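Side-chain contacts in 6-phospho-beta-d glycosidase (Streptococcus pyogenes, PDB 5FOO), which probably hydrolyses 6-phospho-beta-glucosides, releasing glucose 6-phosphate, as a TIM-barrel glycosidase of glycoside hydrolase family 1: residues A[44-49]-A[426-431]; A[84-89]-A[123-128]; A[292-297]-A[351-356]. The protein carries 1 engineered substitution. All blocks are in the same frame, centred on the assembly; numbering follows the deposited sequence.

Contact 1: residues A[44-49]-A[426-431]; sequences DYVGPD and NAYKNR
Val46 of the loop that follows helix 30-37 meets Ala427 and Tyr428 in a type II' beta turn, Asn426 to Lys429, of the long loop after the last strand of the family 1 barrel. The side chains of Val46 and Tyr428 run at about a right angle to one another. Val46 CG1, anti to the backbone N (chi1 -177°), arrives at the edge of the phenol ring near its plane, with CG1 3.9 Å from Tyr428 CD2. A branched, compact valine suits this place, because one methyl reaches the ring while CB remains beside the methyl of Ala427, at 4.1 Å from Ala427 CB. That methyl also lies 3.6 Å from Val46 O, an oxygen satisfied by Trp422 NE1. Ala427 has the positive phi (43°) of the second residue in such a turn, a position that usually favours glycine; a single methyl still fits there.

The ring of Tyr428 is anchored at its far end by a hydrogen bond between OH and Ser52 OG. The turn lies between the pocket residues Trp424 and Tyr432, and the Ala427 side chain is about 9 Å from the bound 6-phosphocyclophellitol. At the CD1 edge, across the ring from Val46, one face of the Arg431 guanidinium lies over Tyr428 CD1, and Arg431 NE donates a hydrogen bond to Tyr428 O at 3.0 Å, in the carbonyl plane and on a lone pair.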
loop_
_atom_site.group_PDB
_atom_site.type_symbol
_atom_site.label_atom_id
_atom_site.label_comp_id
_atom_site.label_asym_id
_atom_site.label_seq_id
_atom_site.Cartn_x
_atom_site.Cartn_y
_atom_site.Cartn_z
ATOM N N ASP A 44 7.111 -22.169 0.215
ATOM C CA ASP A 44 7.524 -23.051 -0.883
ATOM C C ASP A 44 8.833 -22.634 -1.538
ATOM O O ASP A 44 9.068 -23.022 -2.671
ATOM C CB ASP A 44 6.438 -23.240 -1.963
ATOM C CG ASP A 44 5.246 -24.023 -1.461
ATOM O OD1 ASP A 44 5.344 -24.688 -0.444
ATOM O OD2 ASP A 44 4.173 -23.990 -2.070
ATOM N N TYR A 45 9.661 -21.873 -0.817
ATOM C CA TYR A 45 10.909 -21.338 -1.321
ATOM C C TYR A 45 10.788 -20.422 -2.568
ATOM O O TYR A 45 11.764 -20.233 -3.268
ATOM C CB TYR A 45 11.923 -22.496 -1.594
ATOM C CG TYR A 45 11.941 -23.528 -0.497
ATOM C CD1 TYR A 45 12.579 -23.273 0.706
ATOM C CD2 TYR A 45 11.310 -24.767 -0.668
ATOM C CE1 TYR A 45 12.579 -24.236 1.746
ATOM C CE2 TYR A 45 11.310 -25.723 0.355
ATOM C CZ TYR A 45 11.938 -25.433 1.549
ATOM O OH TYR A 45 11.945 -26.345 2.516
ATOM N N VAL A 46 9.632 -19.816 -2.801
ATOM C CA VAL A 46 9.434 -18.975 -3.995
ATOM C C VAL A 46 9.864 -17.543 -3.626
ATOM O O VAL A 46 9.371 -16.932 -2.676
ATOM C CB VAL A 46 7.994 -19.057 -4.508
ATOM C CG1 VAL A 46 7.799 -18.223 -5.806
ATOM C CG2 VAL A 46 7.648 -20.543 -4.732
ATOM N N GLY A 47 10.892 -17.067 -4.292
ATOM C CA GLY A 47 11.304 -15.701 -4.173
ATOM C C GLY A 47 10.734 -14.880 -5.303
ATOM O O GLY A 47 9.806 -15.307 -6.001
ATOM N N PRO A 48 11.310 -13.689 -5.466
ATOM C CA PRO A 48 10.821 -12.723 -6.417
ATOM C C PRO A 48 11.540 -12.684 -7.732
ATOM O O PRO A 48 11.379 -11.688 -8.462
ATOM C CB PRO A 48 11.067 -11.400 -5.665
ATOM C CG PRO A 48 12.382 -11.653 -4.955
ATOM C CD PRO A 48 12.211 -13.059 -4.458
ATOM N N ASP A 49 12.394 -13.663 -8.039
ATOM C CA ASP A 49 13.133 -13.590 -9.309
ATOM C C ASP A 49 12.246 -13.565 -10.568
ATOM O O ASP A 49 12.610 -12.938 -11.586
ATOM C CB ASP A 49 14.143 -14.725 -9.472
ATOM C CG ASP A 49 15.230 -14.704 -8.402
ATOM O OD1 ASP A 49 15.926 -13.675 -8.293
ATOM O OD2 ASP A 49 15.354 -15.696 -7.676
ATOM N N ASN A 426 5.013 -14.634 2.524
ATOM C CA ASN A 426 4.055 -15.658 2.121
ATOM C C ASN A 426 4.015 -16.043 0.675
ATOM O O ASN A 426 3.228 -16.957 0.277
ATOM C CB ASN A 426 2.670 -15.250 2.585
ATOM C CG ASN A 426 2.646 -15.011 4.053
ATOM O OD1 ASN A 426 2.531 -13.903 4.514
ATOM N ND2 ASN A 426 2.854 -16.046 4.787
ATOM N N ALA A 427 4.820 -15.355 -0.142
ATOM C CA ALA A 427 4.926 -15.709 -1.556
ATOM C C ALA A 427 3.530 -15.999 -2.104
ATOM O O ALA A 427 2.694 -15.152 -1.964
ATOM C CB ALA A 427 5.892 -16.882 -1.742
ATOM N N TYR A 428 3.262 -17.192 -2.640
ATOM C CA TYR A 428 1.992 -17.542 -3.268
ATOM C C TYR A 428 1.167 -18.474 -2.410
ATOM O O TYR A 428 0.296 -19.158 -2.905
ATOM C CB TYR A 428 2.277 -18.200 -4.664
ATOM C CG TYR A 428 2.738 -17.181 -5.713
ATOM C CD1 TYR A 428 1.821 -16.456 -6.484
ATOM C CD2 TYR A 428 4.093 -16.943 -5.918
ATOM C CE1 TYR A 428 2.254 -15.493 -7.414
ATOM C CE2 TYR A 428 4.553 -16.004 -6.843
ATOM C CZ TYR A 428 3.645 -15.275 -7.578
ATOM O OH TYR A 428 4.169 -14.369 -8.472
ATOM N N LYS A 429 1.480 -18.576 -1.120
ATOM C CA LYS A 429 0.618 -19.340 -0.224
ATOM C C LYS A 429 -0.866 -18.951 -0.358
ATOM O O LYS A 429 -1.730 -19.802 -0.541
ATOM C CB LYS A 429 1.056 -19.084 1.210
ATOM C CG LYS A 429 0.313 -19.920 2.225
ATOM C CD LYS A 429 0.785 -19.537 3.623
ATOM C CE LYS A 429 -0.001 -20.423 4.598
ATOM N NZ LYS A 429 0.464 -20.175 5.956
ATOM N N ASN A 430 -1.147 -17.667 -0.234
ATOM C CA ASN A 430 -2.507 -17.191 -0.323
ATOM C C ASN A 430 -2.671 -16.338 -1.591
ATOM O O ASN A 430 -1.856 -15.458 -1.839
ATOM C CB ASN A 430 -2.872 -16.353 0.884
ATOM C CG ASN A 430 -2.587 -17.056 2.208
ATOM O OD1 ASN A 430 -1.705 -16.626 2.984
ATOM N ND2 ASN A 430 -3.336 -18.076 2.487
ATOM N N ARG A 431 -3.699 -16.682 -2.378
ATOM C CA ARG A 431 -4.005 -16.077 -3.686
ATOM C C ARG A 431 -5.086 -15.045 -3.468
ATOM O O ARG A 431 -6.045 -15.330 -2.787
ATOM C CB ARG A 431 -4.454 -17.152 -4.674
ATOM C CG ARG A 431 -3.525 -18.387 -4.791
ATOM C CD ARG A 431 -2.157 -17.931 -5.229
ATOM N NE ARG A 431 -1.218 -19.004 -5.541
ATOM C CZ ARG A 431 -0.949 -19.456 -6.747
ATOM N NH1 ARG A 431 -1.563 -18.983 -7.842
ATOM N NH2 ARG A 431 -0.060 -20.419 -6.865
#

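Contact 2: residues A[84-89]-A[123-128]; sequences DDFEQA and PIALYQ
Phe86 and Leu126 each set CG anti to the carbonyl carbon, with chi1 of -64° and -59°, and these torsions bring the phenyl ring of the 84-89 loop and the isobutyl group of helix 124-130 together. Pro123, at the N-cap position of that helix, completes the surface that receives the ring. Phe86 leads with its far end: CZ comes within 3.4 Å of Pro123 CB, a snug fit for two carbons, and CE1 lies 3.6 Å from Pro123 CG. Nearer the root of the side chain, Phe86 CB is 4.1 Å from Leu126 CD2, and at the margin of the contact Ala125 CB stands 4.3 Å from Phe86 CE2. The ring is tilted against all three neighbours, neither squarely face-on nor edge-on.

Each residue type fits its place. Proline suits the helix start, where it needs no N-H for a helix bond, and its ring is a rigid apolar block; alanine is slim enough for the margin, and leucine fills the space toward helix 136-153. Trp79, edge-to-face with Phe86, and the ring of His27 close in around the same phenylalanine. The loop that carries it is shaped by an Asx turn, in which Asp85 OD1 accepts from Glu87 N at 3.0 Å. Glu87 reaches beyond the contact to Tyr130 and His137. With only carbon meeting carbon across the two segments, the attachment probably rests on the hydrophobic effect and on close fit, while the directional polar bonds, those of the Asx turn and of Glu87, are formed by neighbouring groups.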
loop_
_atom_site.group_PDB
_atom_site.type_symbol
_atom_site.label_atom_id
_atom_site.label_comp_id
_atom_site.label_asym_id
_atom_site.label_seq_id
_atom_site.Cartn_x
_atom_site.Cartn_y
_atom_site.Cartn_z
ATOM N N ASP A 84 20.307 3.860 -12.172
ATOM C CA ASP A 84 21.580 3.227 -12.362
ATOM C C ASP A 84 22.455 3.623 -11.152
ATOM O O ASP A 84 22.690 2.812 -10.271
ATOM C CB ASP A 84 22.168 3.655 -13.717
ATOM C CG ASP A 84 23.629 3.195 -13.920
ATOM O OD1 ASP A 84 24.223 2.461 -13.111
ATOM O OD2 ASP A 84 24.216 3.619 -14.901
ATOM N N ASP A 85 22.847 4.894 -11.061
ATOM C CA ASP A 85 23.724 5.352 -9.994
ATOM C C ASP A 85 22.763 6.094 -9.058
ATOM O O ASP A 85 22.167 7.090 -9.438
ATOM C CB ASP A 85 24.835 6.239 -10.614
ATOM C CG ASP A 85 25.663 7.030 -9.573
ATOM O OD1 ASP A 85 25.343 7.073 -8.370
ATOM O OD2 ASP A 85 26.645 7.677 -10.018
ATOM N N PHE A 86 22.583 5.572 -7.857
ATOM C CA PHE A 86 21.680 6.145 -6.878
ATOM C C PHE A 86 22.052 7.544 -6.419
ATOM O O PHE A 86 21.167 8.327 -6.122
ATOM C CB PHE A 86 21.563 5.270 -5.636
ATOM C CG PHE A 86 20.960 3.933 -5.881
ATOM C CD1 PHE A 86 19.705 3.808 -6.425
ATOM C CD2 PHE A 86 21.621 2.792 -5.503
ATOM C CE1 PHE A 86 19.145 2.569 -6.638
ATOM C CE2 PHE A 86 21.054 1.538 -5.699
ATOM C CZ PHE A 86 19.806 1.428 -6.263
ATOM N N GLU A 87 23.346 7.836 -6.334
ATOM C CA GLU A 87 23.827 9.105 -5.787
ATOM C C GLU A 87 23.535 10.214 -6.788
ATOM O O GLU A 87 23.314 11.303 -6.415
ATOM C CB GLU A 87 25.358 9.063 -5.564
ATOM C CG GLU A 87 25.838 8.063 -4.535
ATOM C CD GLU A 87 25.368 8.393 -3.110
ATOM O OE1 GLU A 87 25.042 9.553 -2.741
ATOM O OE2 GLU A 87 25.353 7.488 -2.319
ATOM N N GLN A 88 23.499 9.920 -8.073
ATOM C CA GLN A 88 23.297 10.950 -9.114
ATOM C C GLN A 88 21.937 10.803 -9.761
ATOM O O GLN A 88 21.612 11.556 -10.647
ATOM C CB GLN A 88 24.411 10.809 -10.187
ATOM C CG GLN A 88 25.745 11.391 -9.773
ATOM C CD GLN A 88 25.724 12.910 -9.893
ATOM O OE1 GLN A 88 25.833 13.468 -10.990
ATOM N NE2 GLN A 88 25.552 13.585 -8.770
ATOM N N ALA A 89 21.145 9.825 -9.331
ATOM C CA ALA A 89 19.939 9.417 -10.029
ATOM C C ALA A 89 20.077 9.389 -11.573
ATOM O O ALA A 89 19.224 9.943 -12.298
ATOM C CB ALA A 89 18.788 10.295 -9.597
ATOM N N PRO A 123 16.338 0.144 -2.133
ATOM C CA PRO A 123 17.581 -0.575 -2.528
ATOM C C PRO A 123 18.450 -1.019 -1.337
ATOM O O PRO A 123 18.821 -0.199 -0.455
ATOM C CB PRO A 123 18.364 0.458 -3.322
ATOM C CG PRO A 123 17.401 1.489 -3.728
ATOM C CD PRO A 123 16.350 1.535 -2.608
ATOM N N ILE A 124 18.780 -2.301 -1.302
ATOM C CA ILE A 124 19.749 -2.803 -0.287
ATOM C C ILE A 124 21.029 -1.968 -0.245
ATOM O O ILE A 124 21.544 -1.713 0.831
ATOM C CB ILE A 124 20.030 -4.317 -0.446
ATOM C CG1 ILE A 124 20.703 -4.917 0.823
ATOM C CG2 ILE A 124 20.869 -4.559 -1.677
ATOM C CD1 ILE A 124 19.870 -4.807 2.100
ATOM N N ALA A 125 21.533 -1.431 -1.357
ATOM C CA ALA A 125 22.815 -0.726 -1.246
ATOM C C ALA A 125 22.682 0.528 -0.374
ATOM O O ALA A 125 23.637 0.909 0.330
ATOM C CB ALA A 125 23.418 -0.363 -2.617
ATOM N N LEU A 126 21.506 1.163 -0.397
ATOM C CA LEU A 126 21.248 2.351 0.451
ATOM C C LEU A 126 21.024 2.011 1.901
ATOM O O LEU A 126 21.381 2.794 2.757
ATOM C CB LEU A 126 20.100 3.204 -0.087
ATOM C CG LEU A 126 20.333 3.724 -1.516
ATOM C CD1 LEU A 126 19.122 4.582 -1.980
ATOM C CD2 LEU A 126 21.716 4.424 -1.655
ATOM N N TYR A 127 20.428 0.856 2.187
ATOM C CA TYR A 127 20.413 0.355 3.549
ATOM C C TYR A 127 21.832 0.114 4.065
ATOM O O TYR A 127 22.198 0.630 5.108
ATOM C CB TYR A 127 19.567 -0.914 3.723
ATOM C CG TYR A 127 19.621 -1.306 5.179
ATOM C CD1 TYR A 127 18.911 -0.579 6.134
ATOM C CD2 TYR A 127 20.448 -2.374 5.623
ATOM C CE1 TYR A 127 18.986 -0.914 7.477
ATOM C CE2 TYR A 127 20.527 -2.716 6.977
ATOM C CZ TYR A 127 19.809 -1.985 7.889
ATOM O OH TYR A 127 19.874 -2.271 9.212
ATOM N N GLN A 128 22.641 -0.610 3.303
ATOM C CA GLN A 128 24.032 -0.977 3.748
ATOM C C GLN A 128 24.885 0.262 3.900
ATOM O O GLN A 128 25.501 0.473 4.918
ATOM C CB GLN A 128 24.698 -1.992 2.768
ATOM C CG GLN A 128 24.083 -3.405 2.827
ATOM C CD GLN A 128 24.510 -4.360 1.695
ATOM O OE1 GLN A 128 24.910 -3.949 0.606
ATOM N NE2 GLN A 128 24.314 -5.633 1.925
#

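Contact 3: residues A[292-297]-A[351-356]; sequences DYLGLN and IKMRDH
A beta-alpha-beta crossover of the eight-stranded barrel is where Leu294 and Leu296, on strand 293-297, meet Met353 of helix 344-356, the helix that precedes the adjacent parallel strand 362-367. The two leucines, two residues apart, direct their side chains outward to the helix. Met353 answers both with different parts of one chain. Leu296 CD1 packs 3.6 Å from Met353 CG and 3.8 Å from Met353 SD, whereas Leu294 CD1 touches the terminal methyl, CE, at 4.1 Å. This division follows from the bends of the methionine at chi2 and chi3, both -59°, which fold CE back toward the earlier part of the strand.

A long, unbranched methionine suits this place because it can bend so that CG and SD serve Leu296 while CE serves Leu294, and the leucines supply branched ends that fill the space between. Met253 of helix 235-258 and Trp362 of the next strand also line this core. Asn297 ND2, in contrast, hydrogen-bonds to Asn164 OD1, so the strand has apolar side chains toward the helix and, in Asn297, a polar one bonded to a residue of the ligand pocket. On the helix, away from the leucines, Arg354 grips Asp355 side-on with two nitrogens: NE lies 2.8 Å from Asp355 OD1, and Arg354 NH2 reaches the syn lone pair of Asp355 OD2 at 2.9 Å.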
loop_
_atom_site.group_PDB
_atom_site.type_symbol
_atom_site.label_atom_id
_atom_site.label_comp_id
_atom_site.label_asym_id
_atom_site.label_seq_id
_atom_site.Cartn_x
_atom_site.Cartn_y
_atom_site.Cartn_z
ATOM N N ASP A 292 -2.838 15.991 -2.588
ATOM C CA ASP A 292 -4.115 16.390 -3.329
ATOM C C ASP A 292 -5.226 15.422 -2.991
ATOM O O ASP A 292 -6.408 15.752 -2.968
ATOM C CB ASP A 292 -3.861 16.302 -4.835
ATOM C CG ASP A 292 -2.804 17.248 -5.262
ATOM O OD1 ASP A 292 -3.003 18.384 -4.848
ATOM O OD2 ASP A 292 -1.791 16.933 -5.954
ATOM N N TYR A 293 -4.831 14.186 -2.720
ATOM C CA TYR A 293 -5.761 13.111 -2.486
ATOM C C TYR A 293 -5.054 11.914 -1.825
ATOM O O TYR A 293 -3.823 11.926 -1.663
ATOM C CB TYR A 293 -6.476 12.718 -3.790
ATOM C CG TYR A 293 -5.707 12.221 -4.960
ATOM C CD1 TYR A 293 -4.358 11.991 -4.939
ATOM C CD2 TYR A 293 -6.397 11.918 -6.146
ATOM C CE1 TYR A 293 -3.691 11.510 -6.025
ATOM C CE2 TYR A 293 -5.735 11.454 -7.259
ATOM C CZ TYR A 293 -4.391 11.202 -7.171
ATOM O OH TYR A 293 -3.719 10.734 -8.267
ATOM N N LEU A 294 -5.825 10.924 -1.404
ATOM C CA LEU A 294 -5.254 9.755 -0.717
ATOM C C LEU A 294 -5.734 8.486 -1.320
ATOM O O LEU A 294 -6.883 8.384 -1.810
ATOM C CB LEU A 294 -5.656 9.703 0.737
ATOM C CG LEU A 294 -4.988 10.739 1.639
ATOM C CD1 LEU A 294 -5.762 10.778 2.943
ATOM C CD2 LEU A 294 -3.498 10.537 1.867
ATOM N N GLY A 295 -4.876 7.493 -1.230
ATOM C CA GLY A 295 -5.364 6.131 -1.253
ATOM C C GLY A 295 -5.418 5.626 0.162
ATOM O O GLY A 295 -4.500 5.903 0.973
ATOM N N LEU A 296 -6.493 4.926 0.469
ATOM C CA LEU A 296 -6.691 4.327 1.761
ATOM C C LEU A 296 -6.862 2.841 1.581
ATOM O O LEU A 296 -7.700 2.422 0.812
ATOM C CB LEU A 296 -7.913 4.890 2.470
ATOM C CG LEU A 296 -7.732 6.356 2.792
ATOM C CD1 LEU A 296 -8.939 6.815 3.575
ATOM C CD2 LEU A 296 -6.466 6.653 3.595
ATOM N N ASN A 297 -6.014 2.064 2.252
ATOM C CA ASN A 297 -6.016 0.602 2.171
ATOM C C ASN A 297 -6.832 0.023 3.299
ATOM O O ASN A 297 -6.742 0.468 4.446
ATOM C CB ASN A 297 -4.605 -0.016 2.203
ATOM C CG ASN A 297 -3.757 0.332 0.977
ATOM O OD1 ASN A 297 -4.244 0.721 -0.094
ATOM N ND2 ASN A 297 -2.474 0.197 1.135
ATOM N N ILE A 351 -16.588 7.786 6.855
ATOM C CA ILE A 351 -17.103 8.811 7.762
ATOM C C ILE A 351 -15.960 9.616 8.379
ATOM O O ILE A 351 -16.073 10.854 8.605
ATOM C CB ILE A 351 -18.014 8.148 8.825
ATOM C CG1 ILE A 351 -19.257 7.506 8.164
ATOM C CG2 ILE A 351 -18.448 9.101 9.947
ATOM C CD1 ILE A 351 -20.098 8.469 7.374
ATOM N N LYS A 352 -14.846 8.940 8.656
ATOM C CA LYS A 352 -13.684 9.614 9.228
ATOM C C LYS A 352 -13.139 10.613 8.227
ATOM O O LYS A 352 -12.738 11.669 8.605
ATOM C CB LYS A 352 -12.582 8.560 9.528
ATOM C CG LYS A 352 -11.444 9.031 10.390
ATOM C CD LYS A 352 -11.762 8.888 11.873
ATOM C CE LYS A 352 -10.707 9.623 12.707
ATOM N NZ LYS A 352 -11.068 9.621 14.145
ATOM N N MET A 353 -13.041 10.217 6.958
ATOM C CA MET A 353 -12.550 11.113 5.885
ATOM C C MET A 353 -13.455 12.341 5.785
ATOM O O MET A 353 -12.982 13.501 5.738
ATOM C CB MET A 353 -12.489 10.390 4.546
ATOM C CG MET A 353 -11.293 9.472 4.408
ATOM S SD MET A 353 -9.738 10.366 4.599
ATOM C CE MET A 353 -9.753 11.607 3.341
ATOM N N ARG A 354 -14.750 12.060 5.800
ATOM C CA ARG A 354 -15.776 13.104 5.737
ATOM C C ARG A 354 -15.645 14.147 6.841
ATOM O O ARG A 354 -15.730 15.309 6.538
ATOM C CB ARG A 354 -17.198 12.521 5.753
ATOM C CG ARG A 354 -18.262 13.556 5.268
ATOM C CD ARG A 354 -19.654 13.037 5.525
ATOM N NE ARG A 354 -19.818 12.928 6.952
ATOM C CZ ARG A 354 -20.825 12.331 7.577
ATOM N NH1 ARG A 354 -21.816 11.769 6.900
ATOM N NH2 ARG A 354 -20.824 12.275 8.916
ATOM N N ASP A 355 -15.414 13.714 8.091
ATOM C CA ASP A 355 -15.605 14.555 9.266
ATOM C C ASP A 355 -14.341 15.027 9.864
ATOM O O ASP A 355 -14.374 15.993 10.609
ATOM C CB ASP A 355 -16.409 13.848 10.352
ATOM C CG ASP A 355 -17.822 13.544 9.934
ATOM O OD1 ASP A 355 -18.288 14.150 8.973
ATOM O OD2 ASP A 355 -18.502 12.725 10.563
ATOM N N HIS A 356 -13.225 14.377 9.557
ATOM C CA HIS A 356 -11.971 14.740 10.196
ATOM C C HIS A 356 -10.876 15.107 9.218
ATOM O O HIS A 356 -9.833 15.686 9.608
ATOM C CB HIS A 356 -11.544 13.620 11.156
ATOM C CG HIS A 356 -12.516 13.413 12.280
ATOM N ND1 HIS A 356 -12.547 14.220 13.397
ATOM C CD2 HIS A 356 -13.518 12.517 12.445
ATOM C CE1 HIS A 356 -13.528 13.848 14.198
ATOM N NE2 HIS A 356 -14.135 12.816 13.643
#

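How the contacts relate
Following the chain from the N terminus, 44-49 comes first but waits for 426-431, 377 residues later, so contact 1 closes a loop holding most of the barrel and joins the loop after helix 30-37 to the one after the last barrel strand, 410-416. Contacts 2 and 3 both nest inside it, in series and without crossing. Contact 2 ties the loop between helices 79-82 and 93-108 to helix 124-130, and contact 3 ties strand 293-297 to helix 344-356 in the barrel's later half, on the opposite side of the chain's centre from both others. None touches another; even contacts 1 and 2 keep their nearest atoms about 12 Å apart.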